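Local coordinates for protein porin B (PDB 4GEY) that probably forms a beta-barrel channel in the outer membrane of Pseudomonas putida through which glucose and related sugars are taken up, at residues L46-E51 and Y68-A73; F161-Q166 and G429-S434. The protein carries 2 engineered substitutions. All coordinates share one frame; numbering follows the deposited sequence.

Contact 1 of 2, residues L46-E51 and Y68-A73; sequences LDYVGE and YSDQFA. With C8E ((hydroxyethyloxy)tri(ethyloxy)octane), chain I; C8E ((hydroxyethyloxy)tri(ethyloxy)octane), chain H; DMU (decyl-beta-D-maltopyranoside), chain N.
Tyr48 and Phe72 face each other as a non-hydrogen-bonded pair of the antiparallel strand segments 46-51 and 68-73. Tyr48 CD1 lies over one face of the Phe72 ring, toward its rim, 3.6 Å from Phe72 CZ. The ring planes are inclined at 58°. Tyr48 CG is anti to the backbone N (chi1 171°), which lays the ring along the strand as far as Gly50, on the side of the sheet that Asp70 shares. Leu46 CD2 approaches the edge of the Phe72 ring, 4.2 Å from Phe72 CD1. With an alanine at Phe72, Tyr48 CD1 would lose the ring face beneath it, and a gap would probably open beside Leu46 CD2. Asp70 OD2 sits near the plane of the Tyr48 ring, 3.6 Å from Tyr48 CE1, with its carboxylate turned 82° from that ring.

The tight part is the Tyr48-Phe72 side and the backbone. Asp47 with Ala73, Val49 with Gln71, and Glu51 with Ser69 each exchange two hydrogen bonds. The looser end is at Leu46 and Asp47, both partly exposed. The aromatic face is covered by detergent. C11 of the C8E of chain I lies 3.7 Å above the Tyr48 ring, and C28 of DMU is 3.7 Å from Tyr68 CD1. This is consistent with a surface facing the lipid. The other face carries the polar Glu51 and Gln71 beside Val49 and Ala73. Gln71 OE1 accepts hydrogen bonds from Arg98 and Trp186, and Glu51 OE1 accepts one from Val122 N.

The two segments belong to the hairpin of strands 42-57 and 66-79. Strand 89-100 continues the barrel wall beyond the second, and C-terminal strand 425-435 pairs with the first.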
ATOM      1  N   LEU A  46     -13.341   1.006 -15.373  1.00 35.56           N
ATOM      2  CA  LEU A  46     -12.028   1.369 -15.897  1.00 28.13           C
ATOM      3  C   LEU A  46     -11.557   2.601 -15.150  1.00 42.21           C
ATOM      4  O   LEU A  46     -11.991   3.718 -15.430  1.00 47.30           O
ATOM      5  CB  LEU A  46     -12.094   1.651 -17.399  1.00 30.59           C
ATOM      6  CG  LEU A  46     -10.818   1.372 -18.201  1.00 36.22           C
ATOM      7  CD1 LEU A  46     -10.535   2.483 -19.213  1.00 29.93           C
ATOM      8  CD2 LEU A  46      -9.604   1.112 -17.304  1.00 29.85           C
ATOM      9  N   ASP A  47     -10.673   2.386 -14.183  1.00 38.04           N
ATOM     10  CA  ASP A  47     -10.248   3.445 -13.285  1.00 27.90           C
ATOM     11  C   ASP A  47      -8.837   3.900 -13.576  1.00 34.22           C
ATOM     12  O   ASP A  47      -7.961   3.085 -13.864  1.00 42.73           O
ATOM     13  CB  ASP A  47     -10.336   2.952 -11.861  1.00 26.35           C
ATOM     14  CG  ASP A  47     -11.727   2.541 -11.499  1.00 36.93           C
ATOM     15  OD1 ASP A  47     -12.638   3.331 -11.800  1.00 40.05           O
ATOM     16  OD2 ASP A  47     -11.918   1.432 -10.952  1.00 38.12           O
ATOM     17  N   TYR A  48      -8.618   5.209 -13.478  1.00 32.57           N
ATOM     18  CA  TYR A  48      -7.310   5.790 -13.745  1.00 33.07           C
ATOM     19  C   TYR A  48      -6.716   6.500 -12.544  1.00 34.40           C
ATOM     20  O   TYR A  48      -7.422   7.179 -11.806  1.00 48.64           O
ATOM     21  CB  TYR A  48      -7.439   6.784 -14.888  1.00 37.71           C
ATOM     22  CG  TYR A  48      -6.208   7.618 -15.126  1.00 37.31           C
ATOM     23  CD1 TYR A  48      -5.156   7.133 -15.886  1.00 41.54           C
ATOM     24  CD2 TYR A  48      -6.110   8.899 -14.608  1.00 33.30           C
ATOM     25  CE1 TYR A  48      -4.040   7.903 -16.117  1.00 37.56           C
ATOM     26  CE2 TYR A  48      -5.004   9.665 -14.825  1.00 26.99           C
ATOM     27  CZ  TYR A  48      -3.980   9.168 -15.580  1.00 32.04           C
ATOM     28  OH  TYR A  48      -2.883   9.946 -15.791  1.00 40.63           O
ATOM     29  N   VAL A  49      -5.411   6.359 -12.358  1.00 30.79           N
ATOM     30  CA  VAL A  49      -4.705   7.122 -11.330  1.00 31.52           C
ATOM     31  C   VAL A  49      -3.426   7.662 -11.923  1.00 36.07           C
ATOM     32  O   VAL A  49      -2.621   6.897 -12.436  1.00 42.86           O
ATOM     33  CB  VAL A  49      -4.325   6.260 -10.083  1.00 25.22           C
ATOM     34  CG1 VAL A  49      -3.548   7.101  -9.071  1.00 21.76           C
ATOM     35  CG2 VAL A  49      -5.552   5.656  -9.448  1.00 22.28           C
ATOM     36  N   GLY A  50      -3.241   8.977 -11.864  1.00 32.62           N
ATOM     37  CA  GLY A  50      -2.006   9.572 -12.333  1.00 23.26           C
ATOM     38  C   GLY A  50      -1.348  10.343 -11.208  1.00 34.26           C
ATOM     39  O   GLY A  50      -2.019  11.118 -10.531  1.00 28.41           O
ATOM     40  N   GLU A  51      -0.050  10.120 -10.997  1.00 22.41           N
ATOM     41  CA  GLU A  51       0.710  10.867  -9.999  1.00 27.82           C
ATOM     42  C   GLU A  51       1.946  11.591 -10.555  1.00 34.73           C
ATOM     43  O   GLU A  51       2.827  10.967 -11.155  1.00 41.90           O
ATOM     44  CB  GLU A  51       1.115   9.950  -8.850  1.00 28.98           C
ATOM     45  CG  GLU A  51       0.019   9.747  -7.825  1.00 31.53           C
ATOM     46  CD  GLU A  51       0.093   8.400  -7.132  1.00 33.77           C
ATOM     47  OE1 GLU A  51       1.194   7.799  -7.081  1.00 25.94           O
ATOM     48  OE2 GLU A  51      -0.966   7.943  -6.650  1.00 35.06           O
ATOM     49  N   TYR A  68       6.542  11.331 -13.698  1.00 30.92           N
ATOM     50  CA  TYR A  68       5.137  11.013 -13.807  1.00 31.38           C
ATOM     51  C   TYR A  68       4.944   9.518 -13.882  1.00 33.76           C
ATOM     52  O   TYR A  68       5.675   8.814 -14.572  1.00 38.54           O
ATOM     53  CB  TYR A  68       4.524  11.670 -15.035  1.00 24.52           C
ATOM     54  CG  TYR A  68       3.065  11.339 -15.225  1.00 24.62           C
ATOM     55  CD1 TYR A  68       2.085  11.985 -14.485  1.00 26.34           C
ATOM     56  CD2 TYR A  68       2.665  10.381 -16.146  1.00 26.42           C
ATOM     57  CE1 TYR A  68       0.752  11.685 -14.659  1.00 30.91           C
ATOM     58  CE2 TYR A  68       1.340  10.079 -16.334  1.00 27.09           C
ATOM     59  CZ  TYR A  68       0.392  10.738 -15.592  1.00 33.74           C
ATOM     60  OH  TYR A  68      -0.923  10.435 -15.776  1.00 39.91           O
ATOM     61  N   SER A  69       3.933   9.046 -13.175  1.00 28.05           N
ATOM     62  CA  SER A  69       3.674   7.631 -13.080  1.00 22.91           C
ATOM     63  C   SER A  69       2.170   7.497 -13.075  1.00 26.30           C
ATOM     64  O   SER A  69       1.480   8.365 -12.546  1.00 27.42           O
ATOM     65  CB  SER A  69       4.244   7.131 -11.761  1.00 31.21           C
ATOM     66  OG  SER A  69       4.740   5.826 -11.897  1.00 41.94           O
ATOM     67  N   ASP A  70       1.643   6.432 -13.666  1.00 26.21           N
ATOM     68  CA  ASP A  70       0.195   6.234 -13.649  1.00 27.45           C
ATOM     69  C   ASP A  70      -0.258   4.769 -13.651  1.00 32.07           C
ATOM     70  O   ASP A  70       0.561   3.843 -13.686  1.00 32.25           O
ATOM     71  CB  ASP A  70      -0.499   7.037 -14.764  1.00 29.43           C
ATOM     72  CG  ASP A  70      -0.188   6.524 -16.173  1.00 38.03           C
ATOM     73  OD1 ASP A  70       0.488   5.484 -16.330  1.00 36.45           O
ATOM     74  OD2 ASP A  70      -0.639   7.179 -17.146  1.00 46.98           O
ATOM     75  N   GLN A  71      -1.570   4.573 -13.624  1.00 23.58           N
ATOM     76  CA  GLN A  71      -2.138   3.233 -13.561  1.00 26.66           C
ATOM     77  C   GLN A  71      -3.538   3.234 -14.144  1.00 30.30           C
ATOM     78  O   GLN A  71      -4.342   4.132 -13.870  1.00 34.71           O
ATOM     79  CB  GLN A  71      -2.151   2.718 -12.113  1.00 24.48           C
ATOM     80  CG  GLN A  71      -2.776   1.342 -11.900  1.00 23.12           C
ATOM     81  CD  GLN A  71      -2.928   0.978 -10.400  1.00 35.14           C
ATOM     82  OE1 GLN A  71      -2.042   0.359  -9.789  1.00 28.72           O
ATOM     83  NE2 GLN A  71      -4.054   1.361  -9.815  1.00 22.33           N
ATOM     84  N   PHE A  72      -3.804   2.245 -14.986  1.00 30.90           N
ATOM     85  CA  PHE A  72      -5.151   1.972 -15.455  1.00 31.75           C
ATOM     86  C   PHE A  72      -5.589   0.665 -14.814  1.00 31.87           C
ATOM     87  O   PHE A  72      -4.785  -0.254 -14.656  1.00 35.77           O
ATOM     88  CB  PHE A  72      -5.177   1.829 -16.973  1.00 32.93           C
ATOM     89  CG  PHE A  72      -5.192   3.141 -17.717  1.00 34.92           C
ATOM     90  CD1 PHE A  72      -6.399   3.753 -18.051  1.00 34.26           C
ATOM     91  CD2 PHE A  72      -4.002   3.751 -18.106  1.00 31.96           C
ATOM     92  CE1 PHE A  72      -6.420   4.964 -18.753  1.00 29.52           C
ATOM     93  CE2 PHE A  72      -4.014   4.951 -18.799  1.00 32.41           C
ATOM     94  CZ  PHE A  72      -5.229   5.559 -19.125  1.00 33.48           C
ATOM     95  N   ALA A  73      -6.856   0.577 -14.433  1.00 33.01           N
ATOM     96  CA  ALA A  73      -7.368  -0.655 -13.841  1.00 31.28           C
ATOM     97  C   ALA A  73      -8.692  -1.063 -14.491  1.00 35.66           C
ATOM     98  O   ALA A  73      -9.683  -0.340 -14.420  1.00 44.73           O
ATOM     99  CB  ALA A  73      -7.515  -0.496 -12.339  1.00 24.66           C
TER
HETATM  100  C2  C8E I 508       0.108   4.545 -21.015  1.00 65.83           C
HETATM  101  C3  C8E I 508       0.801   5.751 -20.383  1.00 70.59           C
HETATM  102  C4  C8E I 508       1.176   6.816 -21.416  1.00 73.25           C
HETATM  103  C5  C8E I 508       0.767   8.211 -20.938  1.00 73.64           C
HETATM  104  C6  C8E I 508      -0.598   8.618 -21.487  1.00 73.20           C
HETATM  105  C7  C8E I 508      -1.532   9.122 -20.385  1.00 69.47           C
HETATM  106  C8  C8E I 508      -2.915   9.472 -20.934  1.00 70.43           C
HETATM  107  O9  C8E I 508      -3.949   9.225 -19.995  1.00 70.60           O
HETATM  108  C10 C8E I 508      -4.492  10.386 -19.382  1.00 70.58           C
HETATM  109  C11 C8E I 508      -5.810  10.041 -18.669  1.00 72.10           C
HETATM  110  O12 C8E I 508      -6.313  11.118 -17.886  1.00 68.69           O
HETATM  111  C13 C8E I 508      -7.674  10.962 -17.504  1.00 56.21           C
HETATM  112  C14 C8E I 508      -8.333  12.299 -17.153  1.00 40.68           C
HETATM  113  C1  C8E H 507       5.639  10.701 -20.801  1.00 44.70           C
HETATM  114  C2  C8E H 507       4.602  11.749 -20.434  1.00 48.43           C
HETATM  115  C3  C8E H 507       3.271  11.067 -20.110  1.00 53.60           C
HETATM  116  C4  C8E H 507       2.326  12.011 -19.369  1.00 51.28           C
HETATM  117  C5  C8E H 507       1.031  12.266 -20.138  1.00 49.22           C
HETATM  118  C6  C8E H 507      -0.174  12.254 -19.194  1.00 49.83           C
HETATM  119  C7  C8E H 507      -0.599  13.660 -18.792  1.00 51.31           C
HETATM  120  C8  C8E H 507      -1.626  13.654 -17.663  1.00 59.17           C
HETATM  121  O9  C8E H 507      -2.939  13.837 -18.149  1.00 63.64           O
HETATM  122  C10 C8E H 507      -3.899  13.248 -17.300  1.00 59.38           C
HETATM  123  C1  DMU N 513       8.309  13.946 -18.914  1.00 81.99           C
HETATM  124  C2  DMU N 513       9.647  13.561 -19.294  1.00 89.46           C
HETATM  125  C3  DMU N 513      10.740  14.518 -18.998  1.00 94.54           C
HETATM  126  C4  DMU N 513      10.618  15.252 -17.637  1.00 46.36           C
HETATM  127  O5  DMU N 513       9.141  15.489 -17.273  1.00 48.97           O
HETATM  128  C6  DMU N 513       8.191  14.448 -17.565  1.00 61.99           C
HETATM  129  O7  DMU N 513      12.022  13.843 -19.031  1.00100.46           O
HETATM  130  O16 DMU N 513       6.892  14.999 -17.352  1.00 52.35           O
HETATM  131  C18 DMU N 513       6.202  14.789 -16.133  1.00 48.77           C
HETATM  132  C19 DMU N 513       4.922  15.635 -15.938  1.00 48.81           C
HETATM  133  C22 DMU N 513       3.757  15.418 -16.954  1.00 43.78           C
HETATM  134  C25 DMU N 513       2.420  16.062 -16.602  1.00 53.81           C
HETATM  135  C28 DMU N 513       1.277  15.201 -16.101  1.00 58.31           C
HETATM  136  C31 DMU N 513       0.069  15.893 -15.499  1.00 58.13           C
HETATM  137  O49 DMU N 513       7.385  12.789 -19.053  1.00 85.70           O
HETATM  138  O55 DMU N 513       9.664  13.183 -20.716  1.00 90.96           O
HETATM  139  C57 DMU N 513      11.223  16.462 -17.663  1.00 52.04           C
HETATM  140  O61 DMU N 513      11.167  17.236 -16.512  1.00 60.26           O
HETATM  141  C5  DMU N 513      14.216  13.467 -19.751  1.00110.06           C
HETATM  142  C7  DMU N 513      14.861  13.661 -18.489  1.00112.35           C
HETATM  143  C8  DMU N 513      15.357  15.041 -18.248  1.00113.93           C
HETATM  144  C9  DMU N 513      14.508  16.226 -18.848  1.00 73.05           C
HETATM  145  O1  DMU N 513      13.329  15.720 -19.723  1.00108.06           O
HETATM  146  C10 DMU N 513      13.026  14.298 -19.906  1.00107.30           C
HETATM  147  O2  DMU N 513      15.548  15.252 -16.872  1.00110.39           O
HETATM  148  O3  DMU N 513      13.870  12.047 -19.956  1.00109.24           O
HETATM  149  O4  DMU N 513      15.965  12.716 -18.432  1.00108.84           O
HETATM  150  C11 DMU N 513      15.264  17.058 -19.551  1.00 69.93           C
HETATM  151  O6  DMU N 513      16.271  17.726 -18.880  1.00 64.50           O

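Contact 2 of 2, residues F161-Q166 and G429-S434; sequences FPCDFQ and GLKIQS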
ATOM      1  N   PHE A 161      -6.038  -0.113   4.145  1.00 24.65           N
ATOM      2  CA  PHE A 161      -6.060   1.334   4.410  1.00 26.47           C
ATOM      3  C   PHE A 161      -6.288   2.008   3.052  1.00 25.72           C
ATOM      4  O   PHE A 161      -5.838   1.485   2.042  1.00 23.09           O
ATOM      5  CB  PHE A 161      -4.723   1.769   5.037  1.00 22.89           C
ATOM      6  CG  PHE A 161      -4.699   3.206   5.531  1.00 28.58           C
ATOM      7  CD1 PHE A 161      -5.377   3.574   6.689  1.00 21.75           C
ATOM      8  CD2 PHE A 161      -3.973   4.180   4.849  1.00 28.84           C
ATOM      9  CE1 PHE A 161      -5.354   4.885   7.136  1.00 21.24           C
ATOM     10  CE2 PHE A 161      -3.939   5.494   5.293  1.00 22.58           C
ATOM     11  CZ  PHE A 161      -4.632   5.853   6.432  1.00 24.02           C
ATOM     12  N   PRO A 162      -7.000   3.156   3.016  1.00 30.20           N
ATOM     13  CA  PRO A 162      -7.303   3.808   1.726  1.00 20.47           C
ATOM     14  C   PRO A 162      -6.066   4.352   1.022  1.00 25.19           C
ATOM     15  O   PRO A 162      -4.938   4.245   1.515  1.00 32.90           O
ATOM     16  CB  PRO A 162      -8.223   4.974   2.117  1.00 20.77           C
ATOM     17  CG  PRO A 162      -8.798   4.600   3.436  1.00 21.00           C
ATOM     18  CD  PRO A 162      -7.707   3.800   4.138  1.00 25.72           C
ATOM     19  N   CYS A 163      -6.275   4.959  -0.133  1.00 25.76           N
ATOM     20  CA  CYS A 163      -5.152   5.432  -0.925  1.00 30.83           C
ATOM     21  C   CYS A 163      -5.455   6.776  -1.571  1.00 29.29           C
ATOM     22  O   CYS A 163      -5.470   6.903  -2.799  1.00 20.46           O
ATOM     23  CB  CYS A 163      -4.781   4.414  -1.999  1.00 20.07           C
ATOM     24  SG  CYS A 163      -3.187   4.747  -2.757  1.00 41.97           S
ATOM     25  N   ASP A 164      -5.690   7.776  -0.732  1.00 21.49           N
ATOM     26  CA  ASP A 164      -5.934   9.116  -1.232  1.00 20.73           C
ATOM     27  C   ASP A 164      -4.650   9.948  -1.257  1.00 32.75           C
ATOM     28  O   ASP A 164      -4.466  10.772  -2.165  1.00 33.43           O
ATOM     29  CB  ASP A 164      -7.045   9.804  -0.445  1.00 21.13           C
ATOM     30  CG  ASP A 164      -8.420   9.273  -0.804  1.00 37.31           C
ATOM     31  OD1 ASP A 164      -8.593   8.818  -1.960  1.00 33.71           O
ATOM     32  OD2 ASP A 164      -9.325   9.305   0.066  1.00 35.84           O
ATOM     33  N   PHE A 165      -3.765   9.725  -0.279  1.00 27.97           N
ATOM     34  CA  PHE A 165      -2.475  10.417  -0.226  1.00 22.10           C
ATOM     35  C   PHE A 165      -1.621   9.990  -1.428  1.00 27.05           C
ATOM     36  O   PHE A 165      -1.891   8.973  -2.048  1.00 26.68           O
ATOM     37  CB  PHE A 165      -1.732  10.119   1.084  1.00 29.80           C
ATOM     38  CG  PHE A 165      -2.290  10.837   2.288  1.00 32.56           C
ATOM     39  CD1 PHE A 165      -3.349  10.295   3.016  1.00 26.52           C
ATOM     40  CD2 PHE A 165      -1.738  12.044   2.713  1.00 29.75           C
ATOM     41  CE1 PHE A 165      -3.861  10.952   4.125  1.00 21.73           C
ATOM     42  CE2 PHE A 165      -2.249  12.716   3.825  1.00 27.65           C
ATOM     43  CZ  PHE A 165      -3.307  12.170   4.533  1.00 28.11           C
ATOM     44  N   GLN A 166      -0.608  10.770  -1.777  1.00 27.17           N
ATOM     45  CA  GLN A 166       0.270  10.376  -2.863  1.00 24.13           C
ATOM     46  C   GLN A 166       1.451   9.573  -2.321  1.00 32.62           C
ATOM     47  O   GLN A 166       1.965   8.658  -2.979  1.00 19.63           O
ATOM     48  CB  GLN A 166       0.767  11.596  -3.636  1.00 20.36           C
ATOM     49  CG  GLN A 166       1.616  11.233  -4.853  1.00 20.43           C
ATOM     50  CD  GLN A 166       1.711  12.356  -5.864  1.00 23.60           C
ATOM     51  OE1 GLN A 166       0.703  12.964  -6.238  1.00 28.72           O
ATOM     52  NE2 GLN A 166       2.927  12.648  -6.306  1.00 26.46           N
ATOM     53  N   GLY A 429       3.592  17.441  -5.444  1.00 27.18           N
ATOM     54  CA  GLY A 429       2.882  16.368  -6.099  1.00 22.26           C
ATOM     55  C   GLY A 429       1.535  16.807  -6.632  1.00 28.48           C
ATOM     56  O   GLY A 429       0.985  17.807  -6.187  1.00 27.30           O
ATOM     57  N   LEU A 430       1.023  16.066  -7.607  1.00 22.73           N
ATOM     58  CA  LEU A 430      -0.343  16.225  -8.090  1.00 25.88           C
ATOM     59  C   LEU A 430      -0.900  14.826  -8.319  1.00 26.41           C
ATOM     60  O   LEU A 430      -0.336  14.027  -9.078  1.00 23.27           O
ATOM     61  CB  LEU A 430      -0.385  17.037  -9.395  1.00 26.07           C
ATOM     62  CG  LEU A 430      -1.783  17.242 -10.012  1.00 29.44           C
ATOM     63  CD1 LEU A 430      -2.715  17.895  -8.998  1.00 24.72           C
ATOM     64  CD2 LEU A 430      -1.755  18.071 -11.290  1.00 25.52           C
ATOM     65  N   LYS A 431      -1.996  14.512  -7.650  1.00 22.63           N
ATOM     66  CA  LYS A 431      -2.571  13.182  -7.776  1.00 23.84           C
ATOM     67  C   LYS A 431      -3.953  13.284  -8.386  1.00 22.88           C
ATOM     68  O   LYS A 431      -4.770  14.095  -7.955  1.00 38.88           O
ATOM     69  CB  LYS A 431      -2.608  12.464  -6.418  1.00 21.70           C
ATOM     70  CG  LYS A 431      -3.231  11.093  -6.483  1.00 21.48           C
ATOM     71  CD  LYS A 431      -2.886  10.244  -5.262  1.00 23.97           C
ATOM     72  CE  LYS A 431      -3.653   8.932  -5.297  1.00 20.82           C
ATOM     73  NZ  LYS A 431      -3.175   7.952  -4.300  1.00 27.72           N
ATOM     74  N   ILE A 432      -4.189  12.467  -9.401  1.00 23.49           N
ATOM     75  CA  ILE A 432      -5.447  12.458 -10.133  1.00 23.70           C
ATOM     76  C   ILE A 432      -6.107  11.087 -10.047  1.00 30.90           C
ATOM     77  O   ILE A 432      -5.445  10.058 -10.237  1.00 34.49           O
ATOM     78  CB  ILE A 432      -5.215  12.755 -11.620  1.00 24.40           C
ATOM     79  CG1 ILE A 432      -4.703  14.171 -11.817  1.00 24.83           C
ATOM     80  CG2 ILE A 432      -6.495  12.547 -12.416  1.00 28.68           C
ATOM     81  CD1 ILE A 432      -4.796  14.607 -13.259  1.00 26.14           C
ATOM     82  N   GLN A 433      -7.408  11.072  -9.769  1.00 27.51           N
ATOM     83  CA  GLN A 433      -8.168   9.830  -9.741  1.00 23.71           C
ATOM     84  C   GLN A 433      -9.395   9.973 -10.599  1.00 26.19           C
ATOM     85  O   GLN A 433     -10.154  10.917 -10.442  1.00 35.12           O
ATOM     86  CB  GLN A 433      -8.590   9.484  -8.322  1.00 23.22           C
ATOM     87  CG  GLN A 433      -7.444   9.153  -7.407  1.00 22.45           C
ATOM     88  CD  GLN A 433      -7.867   9.150  -5.955  1.00 34.04           C
ATOM     89  OE1 GLN A 433      -8.679   9.975  -5.539  1.00 38.11           O
ATOM     90  NE2 GLN A 433      -7.332   8.217  -5.176  1.00 34.91           N
ATOM     91  N   SER A 434      -9.606   9.035 -11.509  1.00 28.07           N
ATOM     92  CA  SER A 434     -10.790   9.103 -12.349  1.00 32.89           C
ATOM     93  C   SER A 434     -11.349   7.739 -12.763  1.00 34.88           C
ATOM     94  O   SER A 434     -10.595   6.792 -13.029  1.00 27.92           O
ATOM     95  CB  SER A 434     -10.499   9.935 -13.587  1.00 37.10           C
ATOM     96  OG  SER A 434     -11.703  10.159 -14.282  1.00 47.95           O
TER
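Lys431 reaches from strand segment 429-434 to loop segment 161-166 and is gripped by backbone carbonyls. Its CB passes 3.4 Å from Gln166 OE1. CG is anti to the backbone N (chi1 178°) and the rest of the chain is extended, so the lysine projects straight off the strand. CD comes alongside the loop, 3.5 Å from Asp164 O. CE comes within 3.7 Å of both Cys163 O and Phe165 O. NZ at the tip donates to both, at 2.8 Å to Phe165 O and 2.9 Å to Cys163 O. Neither bond is in plane. The nitrogen is tilted 35° from the Phe165 carbonyl plane and stands 57° out of that of Cys163. Glu121 adds a salt bridge to the same NZ.

Two glutamines flank the lysine. Gln433 NE2 lies 3.5 Å from Asp164 OD1, the two side chains crossing at about a right angle, while its OE1 bonds Arg407. Gln166 extends the opposite way, from loop to strand. Its NE2 packs near Gly429 CA and donates to Val52 O and Val119 O, and its OE1 bonds Asn409. The loop is further tied by the disulfide between Cys163 and Cys171.

This is a polar join between a long loop and the barrel wall, with little apolar packing. Two carbonyl oxygens and one carboxylate round NZ would probably stabilise its positive charge. The bonds are to main-chain oxygens, so they would hold the loop largely whatever its side chains, and are consistent with a fixed backbone at Cys163 and Phe165.

How the contacts relate
Contacts 1 and 2 are centred 10 Å apart and meet where the first and last strands of the barrel pair. Gly50 O of contact 1 and Ile432 N of contact 2 are 2.8 Å apart, a probable hydrogen bond. On the inner face, Glu51 CG packs 3.7 Å from Gln166 OE1. Glu51 also forms a long, weak ion pair with Lys431. Contact 1 borders the glucose pocket: the side chain of Gln71 is about 5 Å from a bound glucose. Contact 2 is linked to the pocket through Glu121, the salt-bridge partner of Lys431. The loop attachment and the sugar pocket are thus joined through Glu121, beside the seam where the first and last strands pair.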